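PDB 6EZ3: Cyclo(L-leucyl-L-leucyl) synthase from Staphylococcus haemolyticus, which catalyses ATP-independent formation of cyclo(L-leucyl-L-leucyl) from two molecules of leucyl-tRNA, also accepting other nonpolar residues such as phenylalanine and methionine. Local coordinates for residues Asp132-Asn137 and Asn207-Leu212; Val23-Ser28 and Arg40-Trp45; Ile116-Ile121 and Leu176-Asn181. One frame throughout, in Å; residues are numbered along the deposited sequence.

Contacts 1 and 3 are neighbours: their centres lie 16 Å apart, and they touch through F135 CZ and L176 CD2 (4.2 Å) and through L212 CD2 and L180 CD1 (4.3 Å). Helices 116-131 and 133-149, which follow each other in the chain, supply one side of each. Contact 2 lies across the chain's centre from both, its nearest atoms about 5 Å from contact 3 and about 17 Å from contact 1. By similarity, it carries the probable nucleophile S28, whereas one segment of contact 3, 176-181, directly follows the probable substrate-binding run Y171-E175. Contact 1 adjoins the same probable site through F135, whose side chain is about 4 Å from that of L173.

Contact 1 (Asp132-Asn137 and Asn207-Leu212); sequences DSNFKN and NDQFNL
The capped amino end of helix 133-149 meets the loop leaving helix 200-206 through an edge-to-face aromatic pair, F135 against F210. Ring centroids 5.4 Å apart and planes at 69° establish the T-shape. F135 is the edge partner, its CD1 standing 4.0 Å above the middle of one face of the F210 ring. F135 reaches across because its CG lies anti to the backbone N (chi1 173°). L212 then covers a face of F135, with CD1 3.8 Å from the ring centroid, a CH-pi contact. At the flank, N134 ND2 comes to 3.5 Å from F210 CE1, approaching the ring obliquely. D132 caps the helix with OD2, which accepts from F135 N at 3.2 Å (N-H...O 160°) and weakly from N134 N, while its OD1 lies loosely by the F210 edge. D132 OD1 and N211 ND2 are 3.7 Å apart and not bonded; N211 ND2 instead donates to Q128 OE1. On the loop side, D208 is the C-prime residue of a Schellman motif ending helix 200-206. F210 also packs on L201 and I205 of that helix, while F135 and L212 both rest on I125 of helix 116-131.

Contact 2 (Val23-Ser28 and Arg40-Trp45); sequences VILGIS and RKIIQW
V23 begins the contact at the rim of the W45 indole, its CG2 4.3 Å from W45 CZ3 and near the ring plane, so the tryptophan presents an edge to the strand. F4 and F50 also meet that indole. Two residues on, L25 points at the helix and forks over it. Its CD1 lies 3.5 Å from I42 O and 3.9 Å from I43 CG1, while CD2 reaches the W45 edge at 4.3 Å from CZ3. The leucine branches therefore sit over the helix backbone at I42 and I43, and W45 borders them on one flank. Strand 22-26 and helix 36-49 are the first two elements of a beta-alpha-beta unit completed by strand 52-57, within the Rossmann-like fold of the HUP clan. The strand 23-26 and helix 40-45 axes are antiparallel at 179° and approach to 9.8 Å, as expected for a helix lying back along the sheet. Beyond G26, I27 meets I42, CG1 to CD1 at 3.7 Å, the two side chains crossing at a slant. I42 extends its CD1 there from a CG1 placed between backbone N and carbonyl carbon (chi1 53°). S28, the probable nucleophile by similarity, comes next, its OG hydrogen-bonded to Y195 OH.

Contact 3 (Ile116-Ile121 and Leu176-Asn181); sequences IYYIDI and LPFFLN
Y118 and P177 form the close-packed part of this contact, the tyrosine ring meeting the proline ring at a slant, with CE1 3.5 Å from P177 CG and CD1 3.6 Å from P177 CB. With chi1 at 175°, the Y118 ring swings away from its own backbone N and toward P177. F178 continues the packing, its CE1 3.8 Å from Y118 CE1; with centroids 5.8 Å apart and planes at 34°, the two rings meet obliquely. These three residues are buried. I121 also packs closely on P177, the two side chains running alongside in opposing senses, with I121 CG2 3.7 Å from P177 CB. The looser side is where I121 runs out toward N181, both of them partly exposed: I121 CD1 comes to 3.4 Å from N181 O, but stays 4.3 Å from N181 CB. No hydrogen bond crosses between the segments. The axes of segment 116-121, part of helix 116-131, and of 177-181 pass at 96°, nearly perpendicular. Segment 176-181 directly follows the run Y171-E175, which by similarity binds substrate in cyclodipeptide synthases, and the Y118 hydroxyl is tied to that run by a hydrogen bond to A174 O.

Contact 1 (Asp132-Asn137 and Asn207-Leu212)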
loop_
_atom_site.group_PDB
_atom_site.type_symbol
_atom_site.label_atom_id
_atom_site.label_comp_id
_atom_site.label_asym_id
_atom_site.label_seq_id
_atom_site.Cartn_x
_atom_site.Cartn_y
_atom_site.Cartn_z
ATOM N N ASP A 132 -22.528 0.968 -1.722
ATOM C CA ASP A 132 -22.145 1.576 -3.018
ATOM C C ASP A 132 -21.666 0.531 -4.038
ATOM O O ASP A 132 -20.650 -0.143 -3.837
ATOM C CB ASP A 132 -21.104 2.708 -2.846
ATOM C CG ASP A 132 -20.999 3.687 -4.006
ATOM O OD1 ASP A 132 -20.858 4.904 -3.744
ATOM O OD2 ASP A 132 -21.051 3.238 -5.176
ATOM N N SER A 133 -22.424 0.403 -5.127
ATOM C CA SER A 133 -22.209 -0.549 -6.224
ATOM C C SER A 133 -21.037 -0.143 -7.098
ATOM O O SER A 133 -20.309 -1.005 -7.602
ATOM C CB SER A 133 -23.472 -0.660 -7.084
ATOM O OG SER A 133 -24.667 -0.442 -6.341
ATOM N N ASN A 134 -20.885 1.182 -7.298
ATOM C CA ASN A 134 -19.828 1.788 -8.110
ATOM C C ASN A 134 -18.455 1.531 -7.457
ATOM O O ASN A 134 -17.515 1.118 -8.143
ATOM C CB ASN A 134 -20.114 3.292 -8.320
ATOM C CG ASN A 134 -19.055 4.071 -9.063
ATOM O OD1 ASN A 134 -18.386 3.566 -9.974
ATOM N ND2 ASN A 134 -18.900 5.342 -8.701
ATOM N N PHE A 135 -18.372 1.725 -6.122
ATOM C CA PHE A 135 -17.170 1.512 -5.336
ATOM C C PHE A 135 -16.766 0.056 -5.394
ATOM O O PHE A 135 -15.596 -0.215 -5.666
ATOM C CB PHE A 135 -17.363 1.998 -3.898
ATOM C CG PHE A 135 -16.218 1.666 -2.970
ATOM C CD1 PHE A 135 -15.000 2.324 -3.078
ATOM C CD2 PHE A 135 -16.371 0.726 -1.963
ATOM C CE1 PHE A 135 -13.942 2.011 -2.222
ATOM C CE2 PHE A 135 -15.319 0.423 -1.106
ATOM C CZ PHE A 135 -14.115 1.073 -1.236
ATOM N N LYS A 136 -17.744 -0.882 -5.223
ATOM C CA LYS A 136 -17.504 -2.323 -5.316
ATOM C C LYS A 136 -16.800 -2.660 -6.638
ATOM O O LYS A 136 -15.757 -3.315 -6.616
ATOM C CB LYS A 136 -18.795 -3.122 -5.158
ATOM C CG LYS A 136 -18.569 -4.645 -5.164
ATOM C CD LYS A 136 -19.662 -5.395 -4.395
ATOM C CE LYS A 136 -19.475 -6.896 -4.441
ATOM N NZ LYS A 136 -20.487 -7.618 -3.611
ATOM N N ASN A 137 -17.313 -2.126 -7.765
ATOM C CA ASN A 137 -16.726 -2.306 -9.095
ATOM C C ASN A 137 -15.288 -1.781 -9.149
ATOM O O ASN A 137 -14.392 -2.511 -9.590
ATOM C CB ASN A 137 -17.599 -1.633 -10.170
ATOM C CG ASN A 137 -16.939 -1.482 -11.537
ATOM O OD1 ASN A 137 -16.697 -2.461 -12.266
ATOM N ND2 ASN A 137 -16.633 -0.240 -11.908
ATOM N N ASN A 207 -12.179 12.662 -6.889
ATOM C CA ASN A 207 -13.201 13.311 -7.713
ATOM C C ASN A 207 -14.590 13.100 -7.079
ATOM O O ASN A 207 -15.601 13.075 -7.783
ATOM C CB ASN A 207 -13.168 12.792 -9.166
ATOM C CG ASN A 207 -11.877 12.976 -9.913
ATOM O OD1 ASN A 207 -11.145 13.963 -9.753
ATOM N ND2 ASN A 207 -11.586 12.027 -10.779
ATOM N N ASP A 208 -14.618 12.939 -5.740
ATOM C CA ASP A 208 -15.776 12.718 -4.853
ATOM C C ASP A 208 -16.808 11.770 -5.453
ATOM O O ASP A 208 -17.998 12.059 -5.428
ATOM C CB ASP A 208 -16.397 14.061 -4.421
ATOM C CG ASP A 208 -15.383 15.033 -3.835
ATOM O OD1 ASP A 208 -14.989 14.845 -2.656
ATOM O OD2 ASP A 208 -14.965 15.976 -4.565
ATOM N N GLN A 209 -16.354 10.641 -5.999
ATOM C CA GLN A 209 -17.252 9.693 -6.643
ATOM C C GLN A 209 -17.818 8.669 -5.674
ATOM O O GLN A 209 -18.734 7.920 -6.034
ATOM C CB GLN A 209 -16.589 9.045 -7.871
ATOM C CG GLN A 209 -16.632 9.965 -9.092
ATOM C CD GLN A 209 -16.288 9.257 -10.367
ATOM O OE1 GLN A 209 -16.784 8.160 -10.661
ATOM N NE2 GLN A 209 -15.479 9.900 -11.194
ATOM N N PHE A 210 -17.291 8.653 -4.436
ATOM C CA PHE A 210 -17.769 7.751 -3.382
ATOM C C PHE A 210 -18.000 8.475 -2.059
ATOM O O PHE A 210 -17.641 9.650 -1.916
ATOM C CB PHE A 210 -16.829 6.551 -3.179
ATOM C CG PHE A 210 -16.142 6.011 -4.407
ATOM C CD1 PHE A 210 -16.860 5.335 -5.387
ATOM C CD2 PHE A 210 -14.771 6.145 -4.566
ATOM C CE1 PHE A 210 -16.222 4.833 -6.519
ATOM C CE2 PHE A 210 -14.126 5.618 -5.682
ATOM C CZ PHE A 210 -14.856 4.958 -6.649
ATOM N N ASN A 211 -18.574 7.755 -1.078
ATOM C CA ASN A 211 -18.868 8.256 0.281
ATOM C C ASN A 211 -17.660 8.115 1.217
ATOM O O ASN A 211 -17.819 8.083 2.435
ATOM C CB ASN A 211 -20.103 7.547 0.861
ATOM C CG ASN A 211 -21.307 7.569 -0.059
ATOM O OD1 ASN A 211 -21.842 8.639 -0.389
ATOM N ND2 ASN A 211 -21.735 6.387 -0.524
ATOM N N LEU A 212 -16.450 8.028 0.625
ATOM C CA LEU A 212 -15.145 7.935 1.287
ATOM C C LEU A 212 -14.294 9.128 0.872
ATOM O O LEU A 212 -14.440 9.643 -0.241
ATOM C CB LEU A 212 -14.417 6.641 0.916
ATOM C CG LEU A 212 -15.069 5.339 1.328
ATOM C CD1 LEU A 212 -14.682 4.246 0.382
ATOM C CD2 LEU A 212 -14.675 4.960 2.724
#

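Contact 2 (Val23-Ser28 and Arg40-Trp45)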
loop_
_atom_site.group_PDB
_atom_site.type_symbol
_atom_site.label_atom_id
_atom_site.label_comp_id
_atom_site.label_asym_id
_atom_site.label_seq_id
_atom_site.Cartn_x
_atom_site.Cartn_y
_atom_site.Cartn_z
ATOM N N VAL A 23 6.993 10.033 4.815
ATOM C CA VAL A 23 6.594 9.255 3.640
ATOM C C VAL A 23 6.420 7.769 4.031
ATOM O O VAL A 23 7.118 7.275 4.930
ATOM C CB VAL A 23 7.555 9.448 2.418
ATOM C CG1 VAL A 23 8.980 8.908 2.661
ATOM C CG2 VAL A 23 6.957 8.847 1.156
ATOM N N ILE A 24 5.473 7.081 3.373
ATOM C CA ILE A 24 5.227 5.662 3.519
ATOM C C ILE A 24 5.683 5.094 2.216
ATOM O O ILE A 24 5.179 5.485 1.161
ATOM C CB ILE A 24 3.741 5.281 3.823
ATOM C CG1 ILE A 24 3.255 5.876 5.181
ATOM C CG2 ILE A 24 3.554 3.736 3.818
ATOM C CD1 ILE A 24 1.803 5.837 5.389
ATOM N N LEU A 25 6.676 4.210 2.262
ATOM C CA LEU A 25 7.122 3.545 1.042
ATOM C C LEU A 25 6.336 2.238 0.965
ATOM O O LEU A 25 6.429 1.397 1.857
ATOM C CB LEU A 25 8.638 3.274 1.005
ATOM C CG LEU A 25 9.579 4.414 1.345
ATOM C CD1 LEU A 25 10.977 3.906 1.457
ATOM C CD2 LEU A 25 9.554 5.490 0.310
ATOM N N GLY A 26 5.493 2.130 -0.044
ATOM C CA GLY A 26 4.722 0.930 -0.281
ATOM C C GLY A 26 5.544 -0.022 -1.127
ATOM O O GLY A 26 5.866 0.289 -2.289
ATOM N N ILE A 27 5.914 -1.182 -0.528
ATOM C CA ILE A 27 6.615 -2.268 -1.218
ATOM C C ILE A 27 5.611 -3.418 -1.477
ATOM O O ILE A 27 4.815 -3.753 -0.609
ATOM C CB ILE A 27 7.916 -2.657 -0.495
ATOM C CG1 ILE A 27 8.939 -1.504 -0.642
ATOM C CG2 ILE A 27 8.496 -3.965 -1.050
ATOM C CD1 ILE A 27 9.808 -1.204 0.561
ATOM N N SER A 28 5.577 -3.921 -2.707
ATOM C CA SER A 28 4.628 -4.923 -3.181
ATOM C C SER A 28 5.186 -6.343 -3.282
ATOM O O SER A 28 6.331 -6.530 -3.719
ATOM C CB SER A 28 4.031 -4.491 -4.518
ATOM O OG SER A 28 3.001 -3.535 -4.343
ATOM N N ARG A 40 16.107 -0.691 -2.098
ATOM C CA ARG A 40 17.207 0.073 -1.532
ATOM C C ARG A 40 17.148 1.528 -1.987
ATOM O O ARG A 40 17.191 2.437 -1.153
ATOM C CB ARG A 40 18.529 -0.600 -1.881
ATOM C CG ARG A 40 18.558 -2.005 -1.290
ATOM C CD ARG A 40 19.917 -2.653 -1.151
ATOM N NE ARG A 40 19.760 -4.037 -0.709
ATOM C CZ ARG A 40 19.969 -4.473 0.528
ATOM N NH1 ARG A 40 19.801 -5.760 0.821
ATOM N NH2 ARG A 40 20.379 -3.634 1.476
ATOM N N LYS A 41 16.991 1.729 -3.311
ATOM C CA LYS A 41 16.869 3.024 -3.970
ATOM C C LYS A 41 15.823 3.872 -3.265
ATOM O O LYS A 41 16.133 4.986 -2.857
ATOM C CB LYS A 41 16.440 2.845 -5.457
ATOM C CG LYS A 41 17.537 3.122 -6.479
ATOM C CD LYS A 41 16.986 3.684 -7.791
ATOM C CE LYS A 41 18.018 3.688 -8.890
ATOM N NZ LYS A 41 18.282 2.325 -9.432
ATOM N N ILE A 42 14.588 3.348 -3.119
ATOM C CA ILE A 42 13.464 4.072 -2.515
ATOM C C ILE A 42 13.724 4.407 -1.051
ATOM O O ILE A 42 13.287 5.452 -0.603
ATOM C CB ILE A 42 12.076 3.378 -2.728
ATOM C CG1 ILE A 42 12.078 1.913 -2.273
ATOM C CG2 ILE A 42 11.609 3.529 -4.194
ATOM C CD1 ILE A 42 10.797 1.223 -2.322
ATOM N N ILE A 43 14.441 3.538 -0.312
ATOM C CA ILE A 43 14.772 3.791 1.088
ATOM C C ILE A 43 15.791 4.928 1.157
ATOM O O ILE A 43 15.574 5.911 1.879
ATOM C CB ILE A 43 15.209 2.526 1.850
ATOM C CG1 ILE A 43 14.047 1.506 1.891
ATOM C CG2 ILE A 43 15.716 2.904 3.253
ATOM C CD1 ILE A 43 14.127 0.389 3.020
ATOM N N GLN A 44 16.861 4.829 0.361
ATOM C CA GLN A 44 17.867 5.877 0.319
ATOM C C GLN A 44 17.243 7.222 -0.024
ATOM O O GLN A 44 17.591 8.212 0.608
ATOM C CB GLN A 44 19.009 5.515 -0.645
ATOM C CG GLN A 44 20.063 4.551 -0.053
ATOM C CD GLN A 44 20.752 5.023 1.219
ATOM O OE1 GLN A 44 20.939 6.235 1.466
ATOM N NE2 GLN A 44 21.141 4.061 2.060
ATOM N N TRP A 45 16.264 7.233 -0.965
ATOM C CA TRP A 45 15.484 8.399 -1.409
ATOM C C TRP A 45 14.612 8.954 -0.277
ATOM O O TRP A 45 14.625 10.159 -0.035
ATOM C CB TRP A 45 14.598 8.046 -2.628
ATOM C CG TRP A 45 13.703 9.171 -3.081
ATOM C CD1 TRP A 45 14.050 10.222 -3.876
ATOM C CD2 TRP A 45 12.327 9.374 -2.723
ATOM N NE1 TRP A 45 12.976 11.069 -4.036
ATOM C CE2 TRP A 45 11.908 10.576 -3.333
ATOM C CE3 TRP A 45 11.409 8.666 -1.923
ATOM C CZ2 TRP A 45 10.611 11.082 -3.181
ATOM C CZ3 TRP A 45 10.127 9.178 -1.756
ATOM C CH2 TRP A 45 9.739 10.367 -2.390
#

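Contact 3 (Ile116-Ile121 and Leu176-Asn181)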
loop_
_atom_site.group_PDB
_atom_site.type_symbol
_atom_site.label_atom_id
_atom_site.label_comp_id
_atom_site.label_asym_id
_atom_site.label_seq_id
_atom_site.Cartn_x
_atom_site.Cartn_y
_atom_site.Cartn_z
ATOM N N ILE A 116 -8.108 0.558 17.064
ATOM C CA ILE A 116 -9.405 1.232 17.011
ATOM C C ILE A 116 -9.549 2.102 15.760
ATOM O O ILE A 116 -10.611 2.055 15.134
ATOM C CB ILE A 116 -9.745 2.001 18.327
ATOM C CG1 ILE A 116 -8.751 3.141 18.617
ATOM C CG2 ILE A 116 -9.799 1.044 19.511
ATOM C CD1 ILE A 116 -9.276 4.217 19.577
ATOM N N TYR A 117 -8.473 2.840 15.363
ATOM C CA TYR A 117 -8.484 3.721 14.190
ATOM C C TYR A 117 -8.544 2.959 12.876
ATOM O O TYR A 117 -9.237 3.390 11.953
ATOM C CB TYR A 117 -7.323 4.718 14.217
ATOM C CG TYR A 117 -7.419 5.685 15.371
ATOM C CD1 TYR A 117 -8.279 6.773 15.325
ATOM C CD2 TYR A 117 -6.690 5.481 16.536
ATOM C CE1 TYR A 117 -8.380 7.662 16.392
ATOM C CE2 TYR A 117 -6.792 6.354 17.615
ATOM C CZ TYR A 117 -7.629 7.453 17.537
ATOM O OH TYR A 117 -7.701 8.323 18.605
ATOM N N TYR A 118 -7.847 1.820 12.791
ATOM C CA TYR A 118 -7.890 0.989 11.588
ATOM C C TYR A 118 -9.263 0.295 11.505
ATOM O O TYR A 118 -9.865 0.280 10.435
ATOM C CB TYR A 118 -6.725 -0.007 11.563
ATOM C CG TYR A 118 -6.774 -0.977 10.400
ATOM C CD1 TYR A 118 -6.167 -0.673 9.182
ATOM C CD2 TYR A 118 -7.431 -2.204 10.515
ATOM C CE1 TYR A 118 -6.215 -1.564 8.107
ATOM C CE2 TYR A 118 -7.480 -3.100 9.449
ATOM C CZ TYR A 118 -6.875 -2.774 8.249
ATOM O OH TYR A 118 -6.924 -3.679 7.231
ATOM N N ILE A 119 -9.770 -0.224 12.648
ATOM C CA ILE A 119 -11.088 -0.868 12.801
ATOM C C ILE A 119 -12.213 0.048 12.271
ATOM O O ILE A 119 -13.042 -0.411 11.488
ATOM C CB ILE A 119 -11.312 -1.305 14.273
ATOM C CG1 ILE A 119 -10.546 -2.611 14.564
ATOM C CG2 ILE A 119 -12.809 -1.433 14.620
ATOM C CD1 ILE A 119 -10.169 -2.843 15.979
ATOM N N ASP A 120 -12.190 1.336 12.663
ATOM C CA ASP A 120 -13.147 2.348 12.239
ATOM C C ASP A 120 -13.107 2.566 10.728
ATOM O O ASP A 120 -14.145 2.392 10.078
ATOM C CB ASP A 120 -12.925 3.670 13.001
ATOM C CG ASP A 120 -13.347 3.642 14.474
ATOM O OD1 ASP A 120 -13.590 2.514 15.016
ATOM O OD2 ASP A 120 -13.395 4.742 15.104
ATOM N N ILE A 121 -11.917 2.912 10.172
ATOM C CA ILE A 121 -11.693 3.148 8.742
ATOM C C ILE A 121 -12.086 1.892 7.920
ATOM O O ILE A 121 -12.883 2.021 6.985
ATOM C CB ILE A 121 -10.254 3.666 8.441
ATOM C CG1 ILE A 121 -9.941 4.944 9.237
ATOM C CG2 ILE A 121 -10.101 3.965 6.976
ATOM C CD1 ILE A 121 -8.448 5.351 9.373
ATOM N N LEU A 176 -6.461 -0.370 1.924
ATOM C CA LEU A 176 -7.129 0.923 1.764
ATOM C C LEU A 176 -7.053 1.871 2.949
ATOM O O LEU A 176 -6.767 3.054 2.711
ATOM C CB LEU A 176 -8.583 0.763 1.332
ATOM C CG LEU A 176 -8.923 1.624 0.128
ATOM C CD1 LEU A 176 -8.659 0.893 -1.159
ATOM C CD2 LEU A 176 -10.300 2.163 0.202
ATOM N N PRO A 177 -7.243 1.435 4.210
ATOM C CA PRO A 177 -7.145 2.396 5.330
ATOM C C PRO A 177 -5.860 3.226 5.383
ATOM O O PRO A 177 -5.943 4.406 5.755
ATOM C CB PRO A 177 -7.336 1.522 6.559
ATOM C CG PRO A 177 -8.296 0.443 6.047
ATOM C CD PRO A 177 -7.672 0.114 4.701
ATOM N N PHE A 178 -4.705 2.660 4.905
ATOM C CA PHE A 178 -3.394 3.354 4.826
ATOM C C PHE A 178 -3.324 4.385 3.678
ATOM O O PHE A 178 -2.515 5.304 3.692
ATOM C CB PHE A 178 -2.255 2.346 4.719
ATOM C CG PHE A 178 -2.158 1.490 5.948
ATOM C CD1 PHE A 178 -2.691 0.205 5.964
ATOM C CD2 PHE A 178 -1.611 1.994 7.125
ATOM C CE1 PHE A 178 -2.677 -0.565 7.144
ATOM C CE2 PHE A 178 -1.581 1.218 8.291
ATOM C CZ PHE A 178 -2.094 -0.063 8.284
ATOM N N PHE A 179 -4.200 4.247 2.716
ATOM C CA PHE A 179 -4.250 5.147 1.563
ATOM C C PHE A 179 -5.117 6.384 1.817
ATOM O O PHE A 179 -4.845 7.457 1.244
ATOM C CB PHE A 179 -4.761 4.378 0.322
ATOM C CG PHE A 179 -3.716 3.479 -0.286
ATOM C CD1 PHE A 179 -3.004 3.876 -1.393
ATOM C CD2 PHE A 179 -3.407 2.256 0.288
ATOM C CE1 PHE A 179 -2.036 3.050 -1.941
ATOM C CE2 PHE A 179 -2.423 1.449 -0.257
ATOM C CZ PHE A 179 -1.744 1.851 -1.365
ATOM N N LEU A 180 -6.158 6.217 2.676
ATOM C CA LEU A 180 -7.111 7.264 3.015
ATOM C C LEU A 180 -6.692 8.106 4.228
ATOM O O LEU A 180 -6.737 9.338 4.152
ATOM C CB LEU A 180 -8.511 6.669 3.208
ATOM C CG LEU A 180 -9.149 5.933 2.020
ATOM C CD1 LEU A 180 -10.404 5.239 2.443
ATOM C CD2 LEU A 180 -9.501 6.881 0.917
ATOM N N ASN A 181 -6.288 7.459 5.337
ATOM C CA ASN A 181 -5.817 8.171 6.540
ATOM C C ASN A 181 -4.950 7.277 7.440
ATOM O O ASN A 181 -5.428 6.727 8.434
ATOM C CB ASN A 181 -6.969 8.792 7.339
ATOM C CG ASN A 181 -6.540 9.762 8.402
ATOM O OD1 ASN A 181 -5.456 10.352 8.367
ATOM N ND2 ASN A 181 -7.406 9.977 9.356
#